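Local coordinates for protein Cys-Gly metallodipeptidase DUG1 (Saccharomyces cerevisiae, PDB 4G1P) that hydrolyses the dipeptide Cys-Gly as a metal-dependent M20 peptidase and is the catalytic subunit of the complex that degrades glutathione, at residues 260-265 with 345-350; 10-15 with 460-465; 181-186 with 426-431; 37-42 with 168-173. All blocks are in the same frame, centred on the assembly; numbering follows the deposited sequence.

Contacts 1 and 4 are buried; contacts 2 and 3 are partly buried, each with an exposed charged residue at its margin. Contact 1 lies in the lid domain, contacts 3 and 4 in the catalytic domain. Contacts 2 and 3 both pair helices, nearly parallel in contact 3, largely antiparallel in contact 2. Loop 168-173 of contact 4 leads on to helix 178-185 of contact 3. Contacts 1 to 3 meet mainly through apolar side chains; contact 4 pairs a guanidinium with a sulfur and a methyl with a carbonyl. One segment each of contacts 1 and 4 reaches a ligand: Arg348 bonds to the cysteine and Glu172 to the zinc. Contact 2 joins the chain ends, away from annotated sites.

Contact 1: residues 260-265 with 345-350; sequences GKILID and FSIRTV. With CYS (cysteine), chain E.
Ile262, Ile264 and Ile347 share one shape: CG1 lies beside the backbone N (chi1 -58° in Ile347) and CD1 extends straight on. With this shape, and with CB toward the strand, the two loop isoleucines bring their CD1 methyls to Ile347, which points back at them. Ile264 CD1 and Ile347 CD1 meet end to end at 4.3 Å. Ile262 comes to the other branch, with its CD1 4.4 Å from Ile347 CG2. Ile347 is therefore touched on both of its branches. These are loose apolar contacts and the buried area is small. The backbones stay well apart, with 9.1 Å between the CA atoms of Ile262 and Ile347.

Strand 340-349 belongs to the lid-domain sheet. It pairs antiparallel with strands 210-226 and 318-325. On the isoleucine side, Leu319 touches both Ile262 and Ile347. Val362 of helix 355-371 touches both Ile264 and Ile347. The loop thus packs where the sheet and this helix meet.

The next residue, Arg348, leads the other way and reaches the substrate pocket. Its chain bends at chi2 (-70°) and then runs out to the guanidinium. Arg348 NH1 gives a nearly straight hydrogen bond to the O of the bound cysteine, 2.9 Å long with an N-H...O angle of 168°. The cysteine C lies at the edge of the guanidinium, in its plane. A second bond, from NH2 to Ser234 OG of the second subunit, helps fix the rotation of the group and places it at the dimer interface.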
loop_
_atom_site.group_PDB
_atom_site.type_symbol
_atom_site.label_atom_id
_atom_site.label_comp_id
_atom_site.label_asym_id
_atom_site.label_seq_id
_atom_site.Cartn_x
_atom_site.Cartn_y
_atom_site.Cartn_z
ATOM N N GLY A 260 -12.790 18.121 9.914
ATOM C CA GLY A 260 -13.374 16.980 10.584
ATOM C C GLY A 260 -14.859 16.838 10.334
ATOM O O GLY A 260 -15.500 15.929 10.863
ATOM N N LYS A 261 -15.424 17.738 9.535
ATOM C CA LYS A 261 -16.856 17.681 9.282
ATOM C C LYS A 261 -17.214 16.549 8.327
ATOM O O LYS A 261 -16.802 16.542 7.172
ATOM C CB LYS A 261 -17.396 19.017 8.756
ATOM C CG LYS A 261 -18.927 19.103 8.834
ATOM C CD LYS A 261 -19.553 19.906 7.696
ATOM C CE LYS A 261 -19.673 21.385 8.030
ATOM N NZ LYS A 261 -20.458 22.113 6.987
ATOM N N ILE A 262 -17.973 15.580 8.816
ATOM C CA ILE A 262 -18.448 14.510 7.959
ATOM C C ILE A 262 -19.466 15.089 6.979
ATOM O O ILE A 262 -20.308 15.896 7.359
ATOM C CB ILE A 262 -19.043 13.377 8.791
ATOM C CG1 ILE A 262 -18.004 12.895 9.805
ATOM C CG2 ILE A 262 -19.508 12.233 7.905
ATOM C CD1 ILE A 262 -18.453 11.719 10.636
ATOM N N LEU A 263 -19.374 14.693 5.712
ATOM C CA LEU A 263 -20.162 15.320 4.662
ATOM C C LEU A 263 -21.254 14.416 4.154
ATOM O O LEU A 263 -21.878 14.700 3.142
ATOM C CB LEU A 263 -19.264 15.733 3.504
ATOM C CG LEU A 263 -18.156 16.661 3.969
ATOM C CD1 LEU A 263 -17.254 17.034 2.835
ATOM C CD2 LEU A 263 -18.748 17.895 4.604
ATOM N N ILE A 264 -21.497 13.329 4.857
ATOM C CA ILE A 264 -22.517 12.401 4.421
ATOM C C ILE A 264 -23.869 12.839 4.954
ATOM O O ILE A 264 -24.031 13.011 6.154
ATOM C CB ILE A 264 -22.189 10.997 4.899
ATOM C CG1 ILE A 264 -20.949 10.487 4.161
ATOM C CG2 ILE A 264 -23.374 10.082 4.702
ATOM C CD1 ILE A 264 -20.415 9.186 4.694
ATOM N N ASP A 265 -24.836 13.039 4.067
ATOM C CA ASP A 265 -26.178 13.435 4.491
ATOM C C ASP A 265 -26.807 12.405 5.414
ATOM O O ASP A 265 -26.709 11.200 5.188
ATOM C CB ASP A 265 -27.110 13.634 3.284
ATOM C CG ASP A 265 -26.918 14.974 2.608
ATOM O OD1 ASP A 265 -26.370 15.892 3.262
ATOM O OD2 ASP A 265 -27.316 15.109 1.423
ATOM N N PHE A 345 -12.056 3.416 4.912
ATOM C CA PHE A 345 -12.475 4.491 5.820
ATOM C C PHE A 345 -13.469 4.000 6.886
ATOM O O PHE A 345 -14.299 3.113 6.649
ATOM C CB PHE A 345 -13.065 5.676 5.040
ATOM C CG PHE A 345 -14.378 5.372 4.379
ATOM C CD1 PHE A 345 -14.423 4.693 3.176
ATOM C CD2 PHE A 345 -15.567 5.762 4.959
ATOM C CE1 PHE A 345 -15.629 4.415 2.564
ATOM C CE2 PHE A 345 -16.780 5.479 4.354
ATOM C CZ PHE A 345 -16.809 4.809 3.154
ATOM N N SER A 346 -13.385 4.577 8.070
ATOM C CA SER A 346 -14.308 4.192 9.134
ATOM C C SER A 346 -14.988 5.387 9.802
ATOM O O SER A 346 -14.484 6.525 9.776
ATOM C CB SER A 346 -13.600 3.327 10.168
ATOM O OG SER A 346 -12.459 3.993 10.655
ATOM N N ILE A 347 -16.151 5.117 10.384
ATOM C CA ILE A 347 -16.877 6.125 11.130
ATOM C C ILE A 347 -17.017 5.702 12.589
ATOM O O ILE A 347 -17.433 4.578 12.896
ATOM C CB ILE A 347 -18.261 6.385 10.523
ATOM C CG1 ILE A 347 -18.124 6.827 9.051
ATOM C CG2 ILE A 347 -18.993 7.429 11.338
ATOM C CD1 ILE A 347 -19.449 6.996 8.301
ATOM N N ARG A 348 -16.631 6.597 13.489
ATOM C CA ARG A 348 -16.850 6.378 14.911
ATOM C C ARG A 348 -18.269 6.785 15.260
ATOM O O ARG A 348 -18.650 7.938 15.093
ATOM C CB ARG A 348 -15.840 7.171 15.737
ATOM C CG ARG A 348 -14.388 6.715 15.544
ATOM C CD ARG A 348 -14.119 5.347 16.149
ATOM N NE ARG A 348 -12.815 4.844 15.739
ATOM C CZ ARG A 348 -12.242 3.730 16.198
ATOM N NH1 ARG A 348 -12.831 2.987 17.137
ATOM N NH2 ARG A 348 -11.049 3.373 15.727
ATOM N N THR A 349 -19.066 5.835 15.723
ATOM C CA THR A 349 -20.465 6.130 15.996
ATOM C C THR A 349 -20.723 6.557 17.441
ATOM O O THR A 349 -20.019 6.160 18.365
ATOM C CB THR A 349 -21.356 4.945 15.642
ATOM O OG1 THR A 349 -21.082 3.873 16.539
ATOM C CG2 THR A 349 -21.068 4.478 14.221
ATOM N N VAL A 350 -21.742 7.387 17.613
ATOM C CA VAL A 350 -22.151 7.874 18.915
ATOM C C VAL A 350 -23.651 7.689 19.009
ATOM O O VAL A 350 -24.298 7.378 18.009
ATOM C CB VAL A 350 -21.844 9.360 19.045
ATOM C CG1 VAL A 350 -20.340 9.607 18.926
ATOM C CG2 VAL A 350 -22.615 10.137 17.997
HETATM N N CYS E . -9.437 -1.421 17.404
HETATM C CA CYS E . -10.372 -0.911 16.422
HETATM C C CYS E . -10.780 0.511 16.816
HETATM O O CYS E . -11.243 0.751 17.930
HETATM C CB CYS E . -11.580 -1.840 16.287
HETATM S SG CYS E . -12.757 -1.336 15.069
#

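Contact 2: residues 10-15 with 460-465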
loop_
_atom_site.group_PDB
_atom_site.type_symbol
_atom_site.label_atom_id
_atom_site.label_comp_id
_atom_site.label_asym_id
_atom_site.label_seq_id
_atom_site.Cartn_x
_atom_site.Cartn_y
_atom_site.Cartn_z
ATOM N N GLN A 10 1.726 -5.747 48.497
ATOM C CA GLN A 10 3.121 -6.084 48.702
ATOM C C GLN A 10 3.555 -7.251 47.820
ATOM O O GLN A 10 4.678 -7.279 47.292
ATOM C CB GLN A 10 3.366 -6.427 50.160
ATOM C CG GLN A 10 3.434 -5.228 51.062
ATOM C CD GLN A 10 3.569 -5.633 52.517
ATOM O OE1 GLN A 10 3.773 -6.814 52.818
ATOM N NE2 GLN A 10 3.469 -4.658 53.428
ATOM N N LYS A 11 2.672 -8.225 47.673
ATOM C CA LYS A 11 3.017 -9.375 46.866
ATOM C C LYS A 11 3.069 -8.977 45.403
ATOM O O LYS A 11 3.807 -9.562 44.624
ATOM C CB LYS A 11 2.038 -10.519 47.098
ATOM C CG LYS A 11 2.413 -11.374 48.294
ATOM C CD LYS A 11 3.871 -11.803 48.225
ATOM C CE LYS A 11 4.383 -12.308 49.573
ATOM N NZ LYS A 11 5.678 -13.043 49.434
ATOM N N ILE A 12 2.289 -7.964 45.039
ATOM C CA ILE A 12 2.266 -7.495 43.665
ATOM C C ILE A 12 3.623 -6.893 43.307
ATOM O O ILE A 12 4.128 -7.084 42.201
ATOM C CB ILE A 12 1.142 -6.481 43.437
ATOM C CG1 ILE A 12 -0.204 -7.203 43.371
ATOM C CG2 ILE A 12 1.383 -5.697 42.164
ATOM C CD1 ILE A 12 -1.400 -6.281 43.219
ATOM N N ASP A 13 4.217 -6.187 44.262
ATOM C CA ASP A 13 5.565 -5.671 44.100
ATOM C C ASP A 13 6.597 -6.801 44.032
ATOM O O ASP A 13 7.465 -6.800 43.161
ATOM C CB ASP A 13 5.905 -4.708 45.234
ATOM C CG ASP A 13 5.188 -3.379 45.106
ATOM O OD1 ASP A 13 4.748 -3.039 43.985
ATOM O OD2 ASP A 13 5.085 -2.661 46.126
ATOM N N SER A 14 6.485 -7.771 44.930
ATOM C CA SER A 14 7.478 -8.834 45.031
ATOM C C SER A 14 7.482 -9.730 43.812
ATOM O O SER A 14 8.507 -10.303 43.465
ATOM C CB SER A 14 7.208 -9.714 46.254
ATOM O OG SER A 14 7.146 -8.934 47.428
ATOM N N LEU A 15 6.320 -9.879 43.192
ATOM C CA LEU A 15 6.160 -10.827 42.115
ATOM C C LEU A 15 6.431 -10.201 40.738
ATOM O O LEU A 15 6.279 -10.863 39.717
ATOM C CB LEU A 15 4.767 -11.439 42.163
ATOM C CG LEU A 15 4.424 -12.371 43.322
ATOM C CD1 LEU A 15 3.039 -12.966 43.111
ATOM C CD2 LEU A 15 5.465 -13.465 43.460
ATOM N N ASN A 460 1.850 2.344 35.595
ATOM C CA ASN A 460 0.475 1.961 35.247
ATOM C C ASN A 460 0.257 0.458 35.333
ATOM O O ASN A 460 -0.828 -0.012 35.678
ATOM C CB ASN A 460 0.115 2.453 33.852
ATOM C CG ASN A 460 -0.041 3.952 33.798
ATOM O OD1 ASN A 460 0.941 4.690 33.910
ATOM N ND2 ASN A 460 -1.275 4.416 33.619
ATOM N N PHE A 461 1.301 -0.291 35.017
ATOM C CA PHE A 461 1.233 -1.732 35.100
ATOM C C PHE A 461 1.010 -2.125 36.553
ATOM O O PHE A 461 0.026 -2.783 36.878
ATOM C CB PHE A 461 2.510 -2.357 34.541
ATOM C CG PHE A 461 2.466 -3.836 34.462
ATOM C CD1 PHE A 461 1.298 -4.481 34.109
ATOM C CD2 PHE A 461 3.595 -4.596 34.749
ATOM C CE1 PHE A 461 1.241 -5.867 34.046
ATOM C CE2 PHE A 461 3.556 -5.988 34.679
ATOM C CZ PHE A 461 2.379 -6.622 34.322
ATOM N N VAL A 462 1.909 -1.689 37.426
ATOM C CA VAL A 462 1.796 -2.004 38.842
ATOM C C VAL A 462 0.581 -1.325 39.473
ATOM O O VAL A 462 -0.217 -1.979 40.155
ATOM C CB VAL A 462 3.067 -1.623 39.617
ATOM C CG1 VAL A 462 2.850 -1.798 41.109
ATOM C CG2 VAL A 462 4.249 -2.455 39.128
ATOM N N GLY A 463 0.433 -0.025 39.228
ATOM C CA GLY A 463 -0.710 0.718 39.731
ATOM C C GLY A 463 -2.036 0.105 39.317
ATOM O O GLY A 463 -2.982 0.035 40.119
ATOM N N GLY A 464 -2.100 -0.359 38.067
ATOM C CA GLY A 464 -3.319 -0.927 37.529
ATOM C C GLY A 464 -3.645 -2.269 38.155
ATOM O O GLY A 464 -4.816 -2.632 38.308
ATOM N N MET A 465 -2.610 -3.019 38.513
ATOM C CA MET A 465 -2.823 -4.327 39.115
ATOM C C MET A 465 -3.377 -4.170 40.518
ATOM O O MET A 465 -4.360 -4.822 40.895
ATOM C CB MET A 465 -1.526 -5.127 39.150
ATOM C CG MET A 465 -1.281 -5.934 37.883
ATOM S SD MET A 465 0.222 -6.936 37.958
ATOM C CE MET A 465 1.481 -5.663 37.815
#
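Helices 10-14 and 460-465 run largely antiparallel, at 149°, with axes 10.3 Å apart and Ile12 facing Val462 and Met465. Ile12 carries the contact with both branches. Its CG2, anti to the backbone N, rests 4.3 Å from Val462 CG1 and 4.2 Å from Met465 CB. Its CD1 reaches on to the backbone of Met465 and lies 4.0 Å from the carbonyl C. The far end of Met465 turns back to its own helix, where CE sits over the centre of the Phe461 ring, 3.6 Å above the plane.

Asp13 lies at the exposed margin. Its side chain crosses that of Val462 at about a right angle, and Asp13 OD1 comes 3.7 Å from Val462 CG1. The same oxygen forms a salt bridge with Lys466, one turn after Val462, so a charge pair borders the apolar patch.

The contact brings the first helix of the chain against the last one, 458-477. Helix 135-154 packs against both, with Ala151 touching Ile12 and Asn147 touching Phe461 and Met465. Helix 16-28 closes another side, with Lys16 on Val462 and Phe19 on Met465.

Contact 3: residues 181-186 with 426-431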
loop_
_atom_site.group_PDB
_atom_site.type_symbol
_atom_site.label_atom_id
_atom_site.label_comp_id
_atom_site.label_asym_id
_atom_site.label_seq_id
_atom_site.Cartn_x
_atom_site.Cartn_y
_atom_site.Cartn_z
ATOM N N LEU A 181 -21.407 -16.042 20.752
ATOM C CA LEU A 181 -20.951 -16.854 21.873
ATOM C C LEU A 181 -21.517 -16.370 23.201
ATOM O O LEU A 181 -21.986 -17.163 24.013
ATOM C CB LEU A 181 -19.429 -16.889 21.944
ATOM C CG LEU A 181 -18.945 -17.764 23.099
ATOM C CD1 LEU A 181 -19.548 -19.156 22.977
ATOM C CD2 LEU A 181 -17.423 -17.833 23.147
ATOM N N ILE A 182 -21.468 -15.063 23.413
ATOM C CA ILE A 182 -21.934 -14.486 24.658
ATOM C C ILE A 182 -23.428 -14.723 24.826
ATOM O O ILE A 182 -23.875 -15.193 25.872
ATOM C CB ILE A 182 -21.600 -12.999 24.702
ATOM C CG1 ILE A 182 -20.096 -12.837 24.881
ATOM C CG2 ILE A 182 -22.338 -12.313 25.821
ATOM C CD1 ILE A 182 -19.533 -11.703 24.083
ATOM N N LYS A 183 -24.191 -14.427 23.777
ATOM C CA LYS A 183 -25.633 -14.644 23.795
ATOM C C LYS A 183 -25.968 -16.109 24.000
ATOM O O LYS A 183 -26.886 -16.433 24.752
ATOM C CB LYS A 183 -26.271 -14.166 22.498
ATOM C CG LYS A 183 -26.301 -12.679 22.337
ATOM C CD LYS A 183 -26.664 -12.314 20.910
ATOM C CE LYS A 183 -26.679 -10.814 20.701
ATOM N NZ LYS A 183 -26.634 -10.469 19.248
ATOM N N LYS A 184 -25.223 -16.988 23.330
ATOM C CA LYS A 184 -25.450 -18.428 23.426
ATOM C C LYS A 184 -25.147 -18.929 24.818
ATOM O O LYS A 184 -25.708 -19.919 25.275
ATOM C CB LYS A 184 -24.565 -19.187 22.433
ATOM C CG LYS A 184 -24.543 -20.712 22.637
ATOM C CD LYS A 184 -23.520 -21.408 21.743
ATOM C CE LYS A 184 -23.701 -22.917 21.737
ATOM N NZ LYS A 184 -23.443 -23.447 20.365
ATOM N N GLU A 185 -24.259 -18.238 25.508
ATOM C CA GLU A 185 -23.753 -18.771 26.753
ATOM C C GLU A 185 -24.225 -17.965 27.949
ATOM O O GLU A 185 -23.774 -18.182 29.078
ATOM C CB GLU A 185 -22.237 -18.822 26.693
ATOM C CG GLU A 185 -21.671 -20.039 27.351
ATOM C CD GLU A 185 -22.225 -21.328 26.794
ATOM O OE1 GLU A 185 -22.444 -21.398 25.567
ATOM O OE2 GLU A 185 -22.435 -22.270 27.589
ATOM N N ALA A 186 -25.145 -17.042 27.690
ATOM C CA ALA A 186 -25.696 -16.199 28.738
ATOM C C ALA A 186 -26.373 -17.021 29.838
ATOM O O ALA A 186 -26.322 -16.661 31.015
ATOM C CB ALA A 186 -26.666 -15.194 28.142
ATOM N N THR A 426 -18.792 -4.780 24.385
ATOM C CA THR A 426 -19.175 -4.180 25.646
ATOM C C THR A 426 -20.707 -4.134 25.782
ATOM O O THR A 426 -21.254 -4.562 26.792
ATOM C CB THR A 426 -18.539 -2.790 25.830
ATOM O OG1 THR A 426 -18.996 -2.208 27.062
ATOM C CG2 THR A 426 -18.939 -1.881 24.688
ATOM N N LEU A 427 -21.400 -3.692 24.739
ATOM C CA LEU A 427 -22.853 -3.641 24.764
ATOM C C LEU A 427 -23.472 -5.028 24.813
ATOM O O LEU A 427 -24.481 -5.237 25.496
ATOM C CB LEU A 427 -23.381 -2.896 23.548
ATOM C CG LEU A 427 -24.847 -2.479 23.586
ATOM C CD1 LEU A 427 -25.217 -1.821 24.919
ATOM C CD2 LEU A 427 -25.100 -1.529 22.440
ATOM N N THR A 428 -22.872 -5.973 24.094
ATOM C CA THR A 428 -23.353 -7.346 24.117
ATOM C C THR A 428 -23.238 -7.942 25.517
ATOM O O THR A 428 -24.113 -8.681 25.945
ATOM C CB THR A 428 -22.634 -8.238 23.086
ATOM O OG1 THR A 428 -22.941 -7.781 21.767
ATOM C CG2 THR A 428 -23.099 -9.673 23.203
ATOM N N PHE A 429 -22.184 -7.610 26.254
ATOM C CA PHE A 429 -22.099 -8.102 27.629
ATOM C C PHE A 429 -23.233 -7.539 28.477
ATOM O O PHE A 429 -23.939 -8.279 29.188
ATOM C CB PHE A 429 -20.744 -7.793 28.261
ATOM C CG PHE A 429 -19.673 -8.791 27.905
ATOM C CD1 PHE A 429 -19.817 -10.127 28.237
ATOM C CD2 PHE A 429 -18.510 -8.393 27.256
ATOM C CE1 PHE A 429 -18.826 -11.044 27.909
ATOM C CE2 PHE A 429 -17.522 -9.309 26.941
ATOM C CZ PHE A 429 -17.683 -10.630 27.262
ATOM N N GLN A 430 -23.423 -6.231 28.374
ATOM C CA GLN A 430 -24.422 -5.562 29.185
ATOM C C GLN A 430 -25.809 -6.122 28.947
ATOM O O GLN A 430 -26.467 -6.534 29.879
ATOM C CB GLN A 430 -24.424 -4.076 28.906
ATOM C CG GLN A 430 -25.533 -3.351 29.597
ATOM C CD GLN A 430 -25.527 -1.888 29.247
ATOM O OE1 GLN A 430 -24.830 -1.097 29.881
ATOM N NE2 GLN A 430 -26.292 -1.514 28.219
ATOM N N ASP A 431 -26.229 -6.162 27.691
ATOM C CA ASP A 431 -27.570 -6.603 27.337
ATOM C C ASP A 431 -27.803 -8.104 27.493
ATOM O O ASP A 431 -28.811 -8.514 28.063
ATOM C CB ASP A 431 -27.912 -6.172 25.914
ATOM C CG ASP A 431 -28.089 -4.667 25.785
ATOM O OD1 ASP A 431 -27.920 -3.941 26.799
ATOM O OD2 ASP A 431 -28.389 -4.208 24.660
#
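Ile182 fits between Thr428 and Phe429 of the facing helix. Its CB lies 3.9 Å from Thr428 CG2. From there the side chain forks. The CG2 branch stays with Thr428, its methyl 3.8 Å from Thr428 CG2 and close to the carbonyl O of that residue. The other branch starts beside the backbone N (chi1 -71°) and heads for the ring, where CG1 lies 3.7 Å from Phe429 CE1. At the tip, CD1 lies over one face of the Phe429 ring, displaced toward the rim. This is a CH-pi contact, with CD1 23° off the ring normal. The ring reaches the isoleucine although the CB of Phe429 points away from helix 181-185. Cut back to an alanine here, the Ile182 side chain would probably leave a gap beside Thr428 and one face of the Phe429 ring without its methyl.

Thr428 turns its methyl to the isoleucine, while its OG1 is hydrogen-bonded to Asp179 OD1, one turn before Lys183. The aliphatic part of Lys183 borders the same methyl loosely.

The two helices lie nearly parallel, at 9°, with axes 9.7 Å apart. Helix 178-185 is part of the beta-alpha-beta crossover from strand 162-168 to strand 195-198. Helix 426-433 precedes strand 437-439, which pairs with 195-198 at the edge of the catalytic-domain sheet.

Contact 4: residues 37-42 with 168-173. With ZN (zinc ion), chain B; GLY (glycine), chain D.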
loop_
_atom_site.group_PDB
_atom_site.type_symbol
_atom_site.label_atom_id
_atom_site.label_comp_id
_atom_site.label_asym_id
_atom_site.label_seq_id
_atom_site.Cartn_x
_atom_site.Cartn_y
_atom_site.Cartn_z
ATOM N N SER A 37 -0.799 -15.799 7.694
ATOM C CA SER A 37 0.458 -16.519 7.862
ATOM C C SER A 37 0.871 -16.644 9.329
ATOM O O SER A 37 1.726 -17.457 9.666
ATOM C CB SER A 37 1.572 -15.826 7.084
ATOM O OG SER A 37 2.124 -14.758 7.845
ATOM N N LEU A 38 0.265 -15.843 10.202
ATOM C CA LEU A 38 0.615 -15.869 11.617
ATOM C C LEU A 38 -0.493 -16.465 12.466
ATOM O O LEU A 38 -0.417 -16.431 13.698
ATOM C CB LEU A 38 0.921 -14.457 12.112
ATOM C CG LEU A 38 2.109 -13.736 11.481
ATOM C CD1 LEU A 38 2.227 -12.339 12.043
ATOM C CD2 LEU A 38 3.392 -14.515 11.701
ATOM N N ARG A 39 -1.531 -16.990 11.817
ATOM C CA ARG A 39 -2.657 -17.553 12.551
ATOM C C ARG A 39 -2.167 -18.580 13.571
ATOM O O ARG A 39 -2.638 -18.611 14.707
ATOM C CB ARG A 39 -3.690 -18.165 11.596
ATOM C CG ARG A 39 -4.903 -18.824 12.265
ATOM C CD ARG A 39 -5.689 -17.870 13.166
ATOM N NE ARG A 39 -5.929 -16.586 12.518
ATOM C CZ ARG A 39 -7.085 -16.210 11.978
ATOM N NH1 ARG A 39 -8.131 -17.011 12.019
ATOM N NH2 ARG A 39 -7.198 -15.025 11.399
ATOM N N SER A 40 -1.186 -19.386 13.177
ATOM C CA SER A 40 -0.639 -20.410 14.063
ATOM C C SER A 40 -0.032 -19.791 15.318
ATOM O O SER A 40 -0.133 -20.348 16.405
ATOM C CB SER A 40 0.395 -21.272 13.339
ATOM O OG SER A 40 1.622 -20.596 13.228
ATOM N N LYS A 41 0.589 -18.628 15.162
ATOM C CA LYS A 41 1.087 -17.878 16.310
ATOM C C LYS A 41 -0.051 -17.512 17.248
ATOM O O LYS A 41 0.076 -17.626 18.472
ATOM C CB LYS A 41 1.815 -16.618 15.851
ATOM C CG LYS A 41 3.059 -16.917 15.043
ATOM C CD LYS A 41 3.945 -17.908 15.783
ATOM C CE LYS A 41 5.245 -18.178 15.027
ATOM N NZ LYS A 41 6.032 -19.289 15.654
ATOM N N VAL A 42 -1.170 -17.089 16.668
ATOM C CA VAL A 42 -2.324 -16.733 17.477
ATOM C C VAL A 42 -2.760 -17.912 18.328
ATOM O O VAL A 42 -3.082 -17.738 19.503
ATOM C CB VAL A 42 -3.510 -16.194 16.645
ATOM C CG1 VAL A 42 -4.584 -15.673 17.569
ATOM C CG2 VAL A 42 -3.046 -15.085 15.751
ATOM N N GLU A 168 -10.697 -13.238 24.021
ATOM C CA GLU A 168 -10.790 -13.578 22.599
ATOM C C GLU A 168 -9.500 -13.219 21.890
ATOM O O GLU A 168 -8.639 -12.551 22.468
ATOM C CB GLU A 168 -11.964 -12.863 21.912
ATOM C CG GLU A 168 -11.759 -11.354 21.752
ATOM C CD GLU A 168 -12.578 -10.751 20.623
ATOM O OE1 GLU A 168 -12.729 -11.405 19.573
ATOM O OE2 GLU A 168 -13.071 -9.619 20.784
ATOM N N GLY A 169 -9.381 -13.656 20.636
ATOM C CA GLY A 169 -8.209 -13.385 19.821
ATOM C C GLY A 169 -8.563 -12.848 18.441
ATOM O O GLY A 169 -7.814 -13.030 17.473
ATOM N N MET A 170 -9.706 -12.175 18.346
ATOM C CA MET A 170 -10.109 -11.554 17.094
ATOM C C MET A 170 -10.494 -10.093 17.290
ATOM O O MET A 170 -11.163 -9.510 16.437
ATOM C CB MET A 170 -11.280 -12.311 16.451
ATOM C CG MET A 170 -10.894 -13.580 15.693
ATOM S SD MET A 170 -9.820 -13.281 14.273
ATOM C CE MET A 170 -10.985 -12.741 13.040
ATOM N N GLU A 171 -10.082 -9.493 18.403
ATOM C CA GLU A 171 -10.524 -8.126 18.691
ATOM C C GLU A 171 -10.023 -7.130 17.652
ATOM O O GLU A 171 -10.742 -6.209 17.279
ATOM C CB GLU A 171 -10.117 -7.685 20.093
ATOM C CG GLU A 171 -10.970 -6.571 20.684
ATOM C CD GLU A 171 -10.398 -5.167 20.461
ATOM O OE1 GLU A 171 -9.368 -5.026 19.757
ATOM O OE2 GLU A 171 -10.991 -4.197 20.996
ATOM N N GLU A 172 -8.802 -7.332 17.173
ATOM C CA GLU A 172 -8.226 -6.425 16.187
ATOM C C GLU A 172 -8.717 -6.756 14.774
ATOM O O GLU A 172 -8.274 -6.153 13.798
ATOM C CB GLU A 172 -6.688 -6.458 16.248
ATOM C CG GLU A 172 -6.088 -6.184 17.624
ATOM C CD GLU A 172 -6.164 -4.711 18.022
ATOM O OE1 GLU A 172 -6.682 -3.896 17.229
ATOM O OE2 GLU A 172 -5.706 -4.365 19.131
ATOM N N SER A 173 -9.640 -7.707 14.684
ATOM C CA SER A 173 -10.160 -8.176 13.409
ATOM C C SER A 173 -11.683 -8.367 13.465
ATOM O O SER A 173 -12.224 -9.364 12.968
ATOM C CB SER A 173 -9.474 -9.489 13.010
ATOM O OG SER A 173 -8.061 -9.354 13.007
HETATM ZN ZN ZN B . -6.356 -2.406 19.343
HETATM N N GLY D . -8.115 -0.572 19.844
HETATM C CA GLY D . -8.650 -1.899 19.611
HETATM C C GLY D . -9.792 -1.700 18.653
HETATM O O GLY D . -10.959 -1.773 19.029
#
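The metal-binding loop after strand 162-168 carries Glu171 and Glu172, and its Gly169 and Met170 pack against the start of helix 39-55. Val42 CG1 lies 4.2 Å from Gly169 O. The Met170 sulfur approaches the Arg39 guanidinium obliquely, with SD 4.3 Å from Arg39 NH2. The charged group itself is held elsewhere, by the carbonyls of Ser79 and Ser33.

On the other side the loop meets the ligands. Glu172 OE2 binds the zinc ion at 2.1 Å, and OE1 lies further off at 2.6 Å. Asp137, His450 and the N of the bound glycine complete the site. Glu172 bends at chi2 (-74°) toward the metal, and Gln106 holds its OE1. Glu171 is the proton acceptor by similarity. Its carboxylate lies beside the glycine, with Glu171 OE2 nearest the glycine O, 3.1 Å away. An alanine here has no carboxylate, and the site would probably be left without its presumed proton acceptor, with a gap beside the glycine.

Asp104, itself an active-site residue by similarity, accepts the backbone N-H groups of Glu171 and Glu172 on its two oxygens, which probably fixes the loop backbone from which the two glutamates reach the ligands.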